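Local coordinates for protein putative retaining b-glycosidase (Saccharophagus degradans, PDB 5A95) that probably hydrolyses mixed-linkage beta-1,3-1,4-glucans as a retaining glycoside hydrolase of subfamily GH5_26, its specificity depending on its quaternary structure, at residues L292-P297 with S349-F354; R69-A74 with W97-I102; Y234-I239 with I249-H254. The protein carries 1 engineered substitution. All blocks are in the same frame, centred on the assembly; numbering follows the deposited sequence.

Interaction 1. Residues L292-P297 with S349-F354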
loop_
_atom_site.group_PDB
_atom_site.type_symbol
_atom_site.label_atom_id
_atom_site.label_comp_id
_atom_site.label_asym_id
_atom_site.label_seq_id
_atom_site.Cartn_x
_atom_site.Cartn_y
_atom_site.Cartn_z
ATOM N N LEU A 292 -17.171 -24.560 -11.280
ATOM C CA LEU A 292 -18.324 -24.864 -12.118
ATOM C C LEU A 292 -19.341 -25.541 -11.208
ATOM O O LEU A 292 -18.994 -26.021 -10.141
ATOM C CB LEU A 292 -17.955 -25.748 -13.315
ATOM C CG LEU A 292 -17.611 -27.200 -13.049
ATOM C CD1 LEU A 292 -17.831 -28.076 -14.273
ATOM C CD2 LEU A 292 -16.173 -27.351 -12.565
ATOM N N GLY A 293 -20.573 -25.647 -11.659
ATOM C CA GLY A 293 -21.624 -26.312 -10.909
ATOM C C GLY A 293 -22.935 -25.560 -10.970
ATOM O O GLY A 293 -22.996 -24.496 -11.546
ATOM N N TRP A 294 -23.975 -26.137 -10.369
ATOM C CA TRP A 294 -25.279 -25.515 -10.387
ATOM C C TRP A 294 -26.125 -25.965 -9.223
ATOM O O TRP A 294 -25.833 -26.958 -8.572
ATOM C CB TRP A 294 -26.055 -25.833 -11.683
ATOM C CG TRP A 294 -26.767 -27.171 -11.662
ATOM C CD1 TRP A 294 -28.091 -27.381 -11.328
ATOM C CD2 TRP A 294 -26.232 -28.482 -11.937
ATOM N NE1 TRP A 294 -28.394 -28.724 -11.398
ATOM C CE2 TRP A 294 -27.279 -29.418 -11.780
ATOM C CE3 TRP A 294 -24.971 -28.954 -12.333
ATOM C CZ2 TRP A 294 -27.089 -30.787 -11.994
ATOM C CZ3 TRP A 294 -24.802 -30.300 -12.548
ATOM C CH2 TRP A 294 -25.853 -31.206 -12.385
ATOM N N VAL A 295 -27.189 -25.206 -9.001
ATOM C CA VAL A 295 -28.302 -25.617 -8.157
ATOM C C VAL A 295 -29.604 -25.236 -8.860
ATOM O O VAL A 295 -29.658 -24.295 -9.627
ATOM C CB VAL A 295 -28.194 -24.999 -6.737
ATOM C CG1 VAL A 295 -28.241 -23.480 -6.788
ATOM C CG2 VAL A 295 -29.266 -25.551 -5.770
ATOM N N GLN A 296 -30.670 -25.966 -8.544
ATOM C CA GLN A 296 -32.007 -25.633 -9.001
ATOM C C GLN A 296 -32.334 -24.182 -8.673
ATOM O O GLN A 296 -31.856 -23.645 -7.672
ATOM C CB GLN A 296 -33.038 -26.528 -8.300
ATOM C CG GLN A 296 -33.007 -27.963 -8.752
ATOM C CD GLN A 296 -33.505 -28.154 -10.168
ATOM O OE1 GLN A 296 -34.541 -27.596 -10.541
ATOM N NE2 GLN A 296 -32.783 -28.933 -10.964
ATOM N N PRO A 297 -33.195 -23.542 -9.486
ATOM C CA PRO A 297 -33.428 -22.117 -9.272
ATOM C C PRO A 297 -34.131 -21.771 -7.974
ATOM O O PRO A 297 -34.030 -20.633 -7.539
ATOM C CB PRO A 297 -34.300 -21.716 -10.479
ATOM C CG PRO A 297 -34.870 -23.002 -10.976
ATOM C CD PRO A 297 -33.824 -24.044 -10.727
ATOM N N SER A 349 -26.044 -33.748 -3.090
ATOM C CA SER A 349 -27.034 -32.861 -3.696
ATOM C C SER A 349 -27.214 -33.308 -5.151
ATOM O O SER A 349 -26.537 -34.219 -5.610
ATOM C CB SER A 349 -26.522 -31.432 -3.662
ATOM O OG SER A 349 -25.423 -31.331 -4.550
ATOM N N GLU A 350 -28.116 -32.643 -5.869
ATOM C CA GLU A 350 -28.332 -32.985 -7.268
ATOM C C GLU A 350 -26.999 -32.908 -8.038
ATOM O O GLU A 350 -26.617 -33.851 -8.721
ATOM C CB GLU A 350 -29.352 -32.048 -7.909
ATOM C CG GLU A 350 -29.581 -32.350 -9.385
ATOM C CD GLU A 350 -30.293 -31.279 -10.163
ATOM O OE1 GLU A 350 -30.476 -30.144 -9.675
ATOM O OE2 GLU A 350 -30.595 -31.536 -11.357
ATOM N N GLN A 351 -26.298 -31.772 -7.968
ATOM C CA GLN A 351 -25.055 -31.684 -8.735
ATOM C C GLN A 351 -23.990 -32.621 -8.177
ATOM O O GLN A 351 -23.152 -33.121 -8.928
ATOM C CB GLN A 351 -24.514 -30.251 -8.854
ATOM C CG GLN A 351 -23.892 -29.653 -7.600
ATOM C CD GLN A 351 -22.903 -28.542 -7.907
ATOM O OE1 GLN A 351 -22.521 -28.322 -9.049
ATOM N NE2 GLN A 351 -22.432 -27.883 -6.868
ATOM N N GLY A 352 -23.991 -32.839 -6.866
ATOM C CA GLY A 352 -23.035 -33.752 -6.288
ATOM C C GLY A 352 -23.148 -35.164 -6.821
ATOM O O GLY A 352 -22.145 -35.754 -7.224
ATOM N N ALA A 353 -24.371 -35.695 -6.870
ATOM C CA ALA A 353 -24.567 -37.040 -7.387
ATOM C C ALA A 353 -24.149 -37.111 -8.856
ATOM O O ALA A 353 -23.560 -38.094 -9.294
ATOM C CB ALA A 353 -26.017 -37.474 -7.241
ATOM N N PHE A 354 -24.502 -36.074 -9.616
ATOM C CA PHE A 354 -24.179 -36.031 -11.029
ATOM C C PHE A 354 -22.652 -36.107 -11.217
ATOM O O PHE A 354 -22.128 -36.956 -11.955
ATOM C CB PHE A 354 -24.767 -34.775 -11.680
ATOM C CG PHE A 354 -24.264 -34.570 -13.086
ATOM C CD1 PHE A 354 -24.740 -35.375 -14.122
ATOM C CD2 PHE A 354 -23.232 -33.683 -13.356
ATOM C CE1 PHE A 354 -24.259 -35.249 -15.396
ATOM C CE2 PHE A 354 -22.733 -33.577 -14.632
ATOM C CZ PHE A 354 -23.243 -34.350 -15.641
HETATM O O HOH W 1 -27.142 -28.940 -7.002
HETATM O O HOH W 2 -29.867 -28.654 -7.528
#
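Trp294 meets the first turn of the helix beginning at Glu350 with both its backbone and its indole. Its N lies 2.9 Å from Gln351 OE1 in a hydrogen bond, although that oxygen's exact position is less certain. CG of Trp294 sits between the backbone N and the carbonyl carbon (chi1 83°), which turns one face of the indole to Gln351. There Gln351 CB stands 3.7 Å from the centroid of the six-membered ring, a CH-pi contact. At the rim, NE1 gives a weak bond to Glu350 OE1, while the benzo edge points toward the Phe354 face in an offset edge-to-face pair with planes 63° apart. A water bridges Trp294 O to Gln351 N. Further along, the bent side chain of Gln296 brings NE2 to Glu350 OE1 at 2.9 Å in a nearly straight bond, on the syn side but 29° out of the carboxylate plane. A second water links the same OE1 to Gln296 N. Ser349 OG, at the N-cap, accepts from Gly352 N. The loop after strand 287-289 of the GH5 barrel is thus held against the N-terminal turn of helix 350-363, and helix 312-323 touches Trp294 through Tyr312 and Phe354 through Val317.

Interaction 2. Residues R69-A74 with W97-I102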
loop_
_atom_site.group_PDB
_atom_site.type_symbol
_atom_site.label_atom_id
_atom_site.label_comp_id
_atom_site.label_asym_id
_atom_site.label_seq_id
_atom_site.Cartn_x
_atom_site.Cartn_y
_atom_site.Cartn_z
ATOM N N ARG A 69 -9.256 -33.684 -12.039
ATOM C CA ARG A 69 -10.677 -33.950 -11.913
ATOM C C ARG A 69 -10.954 -34.023 -10.426
ATOM O O ARG A 69 -10.501 -34.935 -9.724
ATOM C CB ARG A 69 -11.085 -35.292 -12.560
ATOM C CG ARG A 69 -10.845 -35.407 -14.061
ATOM C CD ARG A 69 -11.299 -36.774 -14.609
ATOM N NE ARG A 69 -10.616 -37.849 -13.886
ATOM C CZ ARG A 69 -9.496 -38.449 -14.251
ATOM N NH1 ARG A 69 -8.892 -38.141 -15.400
ATOM N NH2 ARG A 69 -8.974 -39.361 -13.445
ATOM N N GLY A 70 -11.719 -33.071 -9.913
ATOM C CA GLY A 70 -12.008 -33.088 -8.485
ATOM C C GLY A 70 -12.951 -32.012 -8.037
ATOM O O GLY A 70 -13.866 -31.623 -8.768
ATOM N N VAL A 71 -12.719 -31.536 -6.816
ATOM C CA VAL A 71 -13.636 -30.632 -6.155
ATOM C C VAL A 71 -12.879 -29.553 -5.389
ATOM O O VAL A 71 -11.728 -29.742 -4.989
ATOM C CB VAL A 71 -14.573 -31.354 -5.162
ATOM C CG1 VAL A 71 -15.313 -32.485 -5.845
ATOM C CG2 VAL A 71 -13.816 -31.904 -3.965
ATOM N N ASN A 72 -13.565 -28.425 -5.190
ATOM C CA ASN A 72 -13.275 -27.489 -4.116
ATOM C C ASN A 72 -13.798 -28.023 -2.807
ATOM O O ASN A 72 -14.876 -28.632 -2.769
ATOM C CB ASN A 72 -14.003 -26.171 -4.386
ATOM C CG ASN A 72 -13.364 -25.364 -5.481
ATOM O OD1 ASN A 72 -12.473 -24.573 -5.201
ATOM N ND2 ASN A 72 -13.777 -25.581 -6.725
ATOM N N ILE A 73 -13.084 -27.716 -1.731
ATOM C CA ILE A 73 -13.635 -27.744 -0.392
ATOM C C ILE A 73 -13.628 -26.305 0.095
ATOM O O ILE A 73 -13.134 -25.401 -0.604
ATOM C CB ILE A 73 -12.860 -28.681 0.544
ATOM C CG1 ILE A 73 -11.385 -28.279 0.642
ATOM C CG2 ILE A 73 -13.026 -30.135 0.093
ATOM C CD1 ILE A 73 -10.595 -29.076 1.664
ATOM N N ALA A 74 -14.233 -26.059 1.249
ATOM C CA ALA A 74 -14.264 -24.710 1.797
ATOM C C ALA A 74 -12.885 -24.264 2.308
ATOM O O ALA A 74 -11.954 -25.056 2.447
ATOM C CB ALA A 74 -15.317 -24.589 2.914
ATOM N N TRP A 97 -15.411 -40.619 -4.219
ATOM C CA TRP A 97 -15.916 -39.656 -5.209
ATOM C C TRP A 97 -15.098 -39.549 -6.491
ATOM O O TRP A 97 -15.416 -38.737 -7.365
ATOM C CB TRP A 97 -16.093 -38.271 -4.555
ATOM C CG TRP A 97 -17.208 -38.216 -3.558
ATOM C CD1 TRP A 97 -17.251 -38.846 -2.335
ATOM C CD2 TRP A 97 -18.441 -37.496 -3.669
ATOM N NE1 TRP A 97 -18.441 -38.597 -1.719
ATOM C CE2 TRP A 97 -19.190 -37.759 -2.502
ATOM C CE3 TRP A 97 -18.989 -36.645 -4.646
ATOM C CZ2 TRP A 97 -20.456 -37.191 -2.278
ATOM C CZ3 TRP A 97 -20.240 -36.090 -4.419
ATOM C CH2 TRP A 97 -20.970 -36.375 -3.255
ATOM N N GLY A 98 -14.047 -40.349 -6.614
ATOM C CA GLY A 98 -13.292 -40.453 -7.853
ATOM C C GLY A 98 -12.337 -39.316 -8.099
ATOM O O GLY A 98 -11.816 -39.192 -9.183
ATOM N N VAL A 99 -12.102 -38.468 -7.101
ATOM C CA VAL A 99 -11.280 -37.297 -7.365
ATOM C C VAL A 99 -9.798 -37.626 -7.439
ATOM O O VAL A 99 -9.323 -38.524 -6.746
ATOM C CB VAL A 99 -11.443 -36.169 -6.327
ATOM C CG1 VAL A 99 -12.911 -35.873 -6.026
ATOM C CG2 VAL A 99 -10.648 -36.409 -5.055
ATOM N N ASN A 100 -9.054 -36.865 -8.249
ATOM C CA ASN A 100 -7.615 -36.884 -8.178
ATOM C C ASN A 100 -7.058 -35.530 -7.722
ATOM O O ASN A 100 -5.843 -35.376 -7.638
ATOM C CB ASN A 100 -6.970 -37.352 -9.482
ATOM C CG ASN A 100 -7.196 -36.398 -10.648
ATOM O OD1 ASN A 100 -7.470 -35.238 -10.470
ATOM N ND2 ASN A 100 -7.039 -36.893 -11.856
ATOM N N THR A 101 -7.940 -34.564 -7.415
ATOM C CA THR A 101 -7.561 -33.181 -7.110
ATOM C C THR A 101 -8.521 -32.560 -6.122
ATOM O O THR A 101 -9.733 -32.742 -6.225
ATOM C CB THR A 101 -7.593 -32.330 -8.412
ATOM O OG1 THR A 101 -6.694 -32.875 -9.369
ATOM C CG2 THR A 101 -7.170 -30.897 -8.150
ATOM N N ILE A 102 -7.973 -31.797 -5.181
ATOM C CA ILE A 102 -8.752 -30.910 -4.345
ATOM C C ILE A 102 -8.216 -29.490 -4.502
ATOM O O ILE A 102 -6.995 -29.278 -4.460
ATOM C CB ILE A 102 -8.682 -31.331 -2.871
ATOM C CG1 ILE A 102 -9.397 -32.670 -2.707
ATOM C CG2 ILE A 102 -9.333 -30.287 -1.962
ATOM C CD1 ILE A 102 -9.287 -33.300 -1.337
HETATM O O HOH W 3 -12.098 -38.771 -11.831
HETATM O O HOH W 4 -9.277 -39.844 -10.658
#
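Over one face of the Arg69 guanidinium, offset toward its rim, lies the amide nitrogen of Asn100, ND2 standing 3.5 Å from NH2 in a stacking-type contact without a bond; the planes are 46° apart. At the guanidinium edge a water accepts from NE; a second accepts from NH2, and both waters donate to Gly98 O. The oxygen end of the Asn100 amide is held by two donors: with CG between its own backbone N and carbonyl carbon (chi1 66°), OD1 accepts from Arg69 N at 2.8 Å, and Thr101 OG1 reaches it from the opposite face of the amide plane at 2.7 Å. Arg69 O in turn receives Asn100 N. Farther on, Val71 N bonds to Thr101 O at 3.3 Å, and Val71 and Ile102 form a parallel bridge. Gly70 CA approaches Thr101 O to 3.2 Å in a CA-H...O contact. Val71 CG1 faces Val99 CG1, and Ile73 CG1 rests 3.9 Å from Ile102 CG2, both residues touching Phe90 of helix 87-96. That helix, packed also on Val71, joins strands 65-72 and 101-106 in a beta-alpha-beta crossover of the GH5 (beta/alpha)8 barrel. With ND2 donating to Thr67 O, the amide's orientation is defined. Asn100 thus supplements the strand pairing just before strand 101-106 begins, and the polar, water-bridged Arg69 end gives way to apolar contacts further along.

Interaction 3. Residues Y234-I239 with I249-H254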
loop_
_atom_site.group_PDB
_atom_site.type_symbol
_atom_site.label_atom_id
_atom_site.label_comp_id
_atom_site.label_asym_id
_atom_site.label_seq_id
_atom_site.Cartn_x
_atom_site.Cartn_y
_atom_site.Cartn_z
ATOM N N TYR A 234 -13.939 -15.659 -16.494
ATOM C CA TYR A 234 -14.724 -16.223 -17.572
ATOM C C TYR A 234 -14.178 -15.933 -18.963
ATOM O O TYR A 234 -14.255 -16.786 -19.843
ATOM C CB TYR A 234 -16.211 -15.828 -17.440
ATOM C CG TYR A 234 -17.063 -16.587 -18.401
ATOM C CD1 TYR A 234 -17.333 -17.942 -18.215
ATOM C CD2 TYR A 234 -17.588 -15.966 -19.518
ATOM C CE1 TYR A 234 -18.061 -18.645 -19.139
ATOM C CE2 TYR A 234 -18.357 -16.677 -20.441
ATOM C CZ TYR A 234 -18.573 -18.038 -20.239
ATOM O OH TYR A 234 -19.291 -18.792 -21.159
ATOM N N ASP A 235 -13.601 -14.759 -19.178
ATOM C CA ASP A 235 -13.190 -14.346 -20.524
ATOM C C ASP A 235 -11.681 -14.487 -20.727
ATOM O O ASP A 235 -10.897 -13.659 -20.248
ATOM C CB ASP A 235 -13.640 -12.900 -20.801
ATOM C CG ASP A 235 -13.332 -12.449 -22.230
ATOM O OD1 ASP A 235 -12.966 -13.297 -23.066
ATOM O OD2 ASP A 235 -13.494 -11.241 -22.500
ATOM N N LEU A 236 -11.289 -15.530 -21.449
ATOM C CA LEU A 236 -9.888 -15.749 -21.815
ATOM C C LEU A 236 -9.550 -15.173 -23.193
ATOM O O LEU A 236 -8.406 -15.192 -23.587
ATOM C CB LEU A 236 -9.567 -17.231 -21.791
ATOM C CG LEU A 236 -9.518 -17.893 -20.430
ATOM C CD1 LEU A 236 -9.262 -19.380 -20.575
ATOM C CD2 LEU A 236 -8.455 -17.237 -19.539
ATOM N N SER A 237 -10.524 -14.623 -23.905
ATOM C CA SER A 237 -10.264 -14.192 -25.275
ATOM C C SER A 237 -9.074 -13.243 -25.469
ATOM O O SER A 237 -8.422 -13.332 -26.497
ATOM C CB SER A 237 -11.529 -13.662 -25.948
ATOM O OG SER A 237 -12.000 -12.483 -25.355
ATOM N N PRO A 238 -8.749 -12.360 -24.489
ATOM C CA PRO A 238 -7.567 -11.504 -24.729
ATOM C C PRO A 238 -6.243 -12.243 -24.963
ATOM O O PRO A 238 -5.306 -11.647 -25.469
ATOM C CB PRO A 238 -7.488 -10.644 -23.474
ATOM C CG PRO A 238 -8.922 -10.559 -23.012
ATOM C CD PRO A 238 -9.445 -11.961 -23.251
ATOM N N ILE A 239 -6.144 -13.505 -24.559
ATOM C CA ILE A 239 -4.887 -14.242 -24.704
ATOM C C ILE A 239 -4.562 -14.613 -26.144
ATOM O O ILE A 239 -3.452 -15.047 -26.405
ATOM C CB ILE A 239 -4.827 -15.496 -23.819
ATOM C CG1 ILE A 239 -5.675 -16.643 -24.383
ATOM C CG2 ILE A 239 -5.180 -15.162 -22.370
ATOM C CD1 ILE A 239 -5.573 -17.908 -23.572
ATOM N N ILE A 249 2.285 -22.238 -18.275
ATOM C CA ILE A 249 1.091 -21.551 -17.752
ATOM C C ILE A 249 -0.151 -22.312 -18.165
ATOM O O ILE A 249 -0.256 -22.764 -19.310
ATOM C CB ILE A 249 1.014 -20.088 -18.385
ATOM C CG1 ILE A 249 2.329 -19.348 -18.128
ATOM C CG2 ILE A 249 -0.157 -19.261 -17.909
ATOM C CD1 ILE A 249 2.732 -19.359 -16.679
ATOM N N ALA A 250 -1.095 -22.460 -17.242
ATOM C CA ALA A 250 -2.434 -22.905 -17.566
ATOM C C ALA A 250 -3.393 -21.742 -17.342
ATOM O O ALA A 250 -3.068 -20.776 -16.625
ATOM C CB ALA A 250 -2.817 -24.082 -16.694
ATOM N N TYR A 251 -4.567 -21.821 -17.966
ATOM C CA TYR A 251 -5.571 -20.772 -17.808
ATOM C C TYR A 251 -6.829 -21.331 -17.128
ATOM O O TYR A 251 -7.242 -22.466 -17.357
ATOM C CB TYR A 251 -5.902 -20.134 -19.177
ATOM C CG TYR A 251 -4.778 -19.314 -19.736
ATOM C CD1 TYR A 251 -4.597 -18.009 -19.320
ATOM C CD2 TYR A 251 -3.870 -19.849 -20.648
ATOM C CE1 TYR A 251 -3.572 -17.230 -19.823
ATOM C CE2 TYR A 251 -2.820 -19.088 -21.137
ATOM C CZ TYR A 251 -2.691 -17.766 -20.742
ATOM O OH TYR A 251 -1.660 -16.985 -21.211
ATOM N N ALA A 252 -7.412 -20.490 -16.269
ATOM C CA ALA A 252 -8.629 -20.810 -15.517
ATOM C C ALA A 252 -9.850 -20.356 -16.289
ATOM O O ALA A 252 -9.845 -19.306 -16.921
ATOM C CB ALA A 252 -8.609 -20.134 -14.147
ATOM N N ALA A 253 -10.958 -21.057 -16.103
ATOM C CA ALA A 253 -12.271 -20.620 -16.538
ATOM C C ALA A 253 -13.270 -21.059 -15.488
ATOM O O ALA A 253 -13.148 -22.130 -14.909
ATOM C CB ALA A 253 -12.639 -21.230 -17.880
ATOM N N HIS A 254 -14.299 -20.226 -15.275
ATOM C CA HIS A 254 -15.368 -20.501 -14.308
ATOM C C HIS A 254 -16.718 -20.507 -15.015
ATOM O O HIS A 254 -17.505 -19.536 -14.917
ATOM C CB HIS A 254 -15.353 -19.477 -13.179
ATOM C CG HIS A 254 -14.187 -19.641 -12.248
ATOM N ND1 HIS A 254 -14.022 -18.863 -11.120
ATOM C CD2 HIS A 254 -13.140 -20.507 -12.262
ATOM C CE1 HIS A 254 -12.927 -19.228 -10.493
ATOM N NE2 HIS A 254 -12.397 -20.247 -11.144
#
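Ile239 places CG1 between its backbone N and carbonyl carbon (chi1 76°) and then runs straight on, carrying CD1 over the middle of the Tyr251 ring. CD1 lies 3.9 Å from the ring centroid and only 12° off the normal, a CH-pi contact, while the CG2 branch reaches CE1 of the same ring at 3.7 Å. Ile249 CG2 covers the opposite face of the ring, nearer its rim, so the phenol is held between two isoleucine side chains. The Leu236 methyls enter beside it: CD1 packs 3.7 Å from Tyr251 CB, and CD2 lies 3.6 Å from Ala252 O. At the far end, Tyr234 CD1 meets His254 O obliquely at 3.7 Å. No hydrogen bond crosses this contact. Asp235 OD1 accepts from Ser237 N and OG, the backbone bond closing an Asx turn, and Tyr251 OH bonds to Ile244 N. The loop following helix 230-233 thus packs by apolar side chains on strand 250-252 of the parallel barrel. In the (beta/alpha)8 fold of family GH5, the C-terminal ends of the strands lead to the substrate cleft; accordingly the side chain of His254, hydrogen-bonded to Glu189 and Thr290, lies about 5 Å from a bound glucose.

In the fold
Along the chain interaction 2 comes first, then interaction 3, then interaction 1. Interactions 2 and 3 reach the same barrel sheet on opposite sides of the chain's centre, with centres about 21 Å apart: one joins neighbouring parallel strands 65-72 and 101-106, the other packs a loop on strand 250-252. Interaction 1 lies beyond the strands, where the loop after strand 287-289 meets helix 350-363. Its centre is about 15 Å from that of interaction 2, which it touches at Gly352 O and Trp97 CZ3, 3.4 Å apart, and about 24 Å from that of interaction 3, without touching it. The C-terminal helix 350-363 also packs on Val71 and Val99, against the first barrel strands.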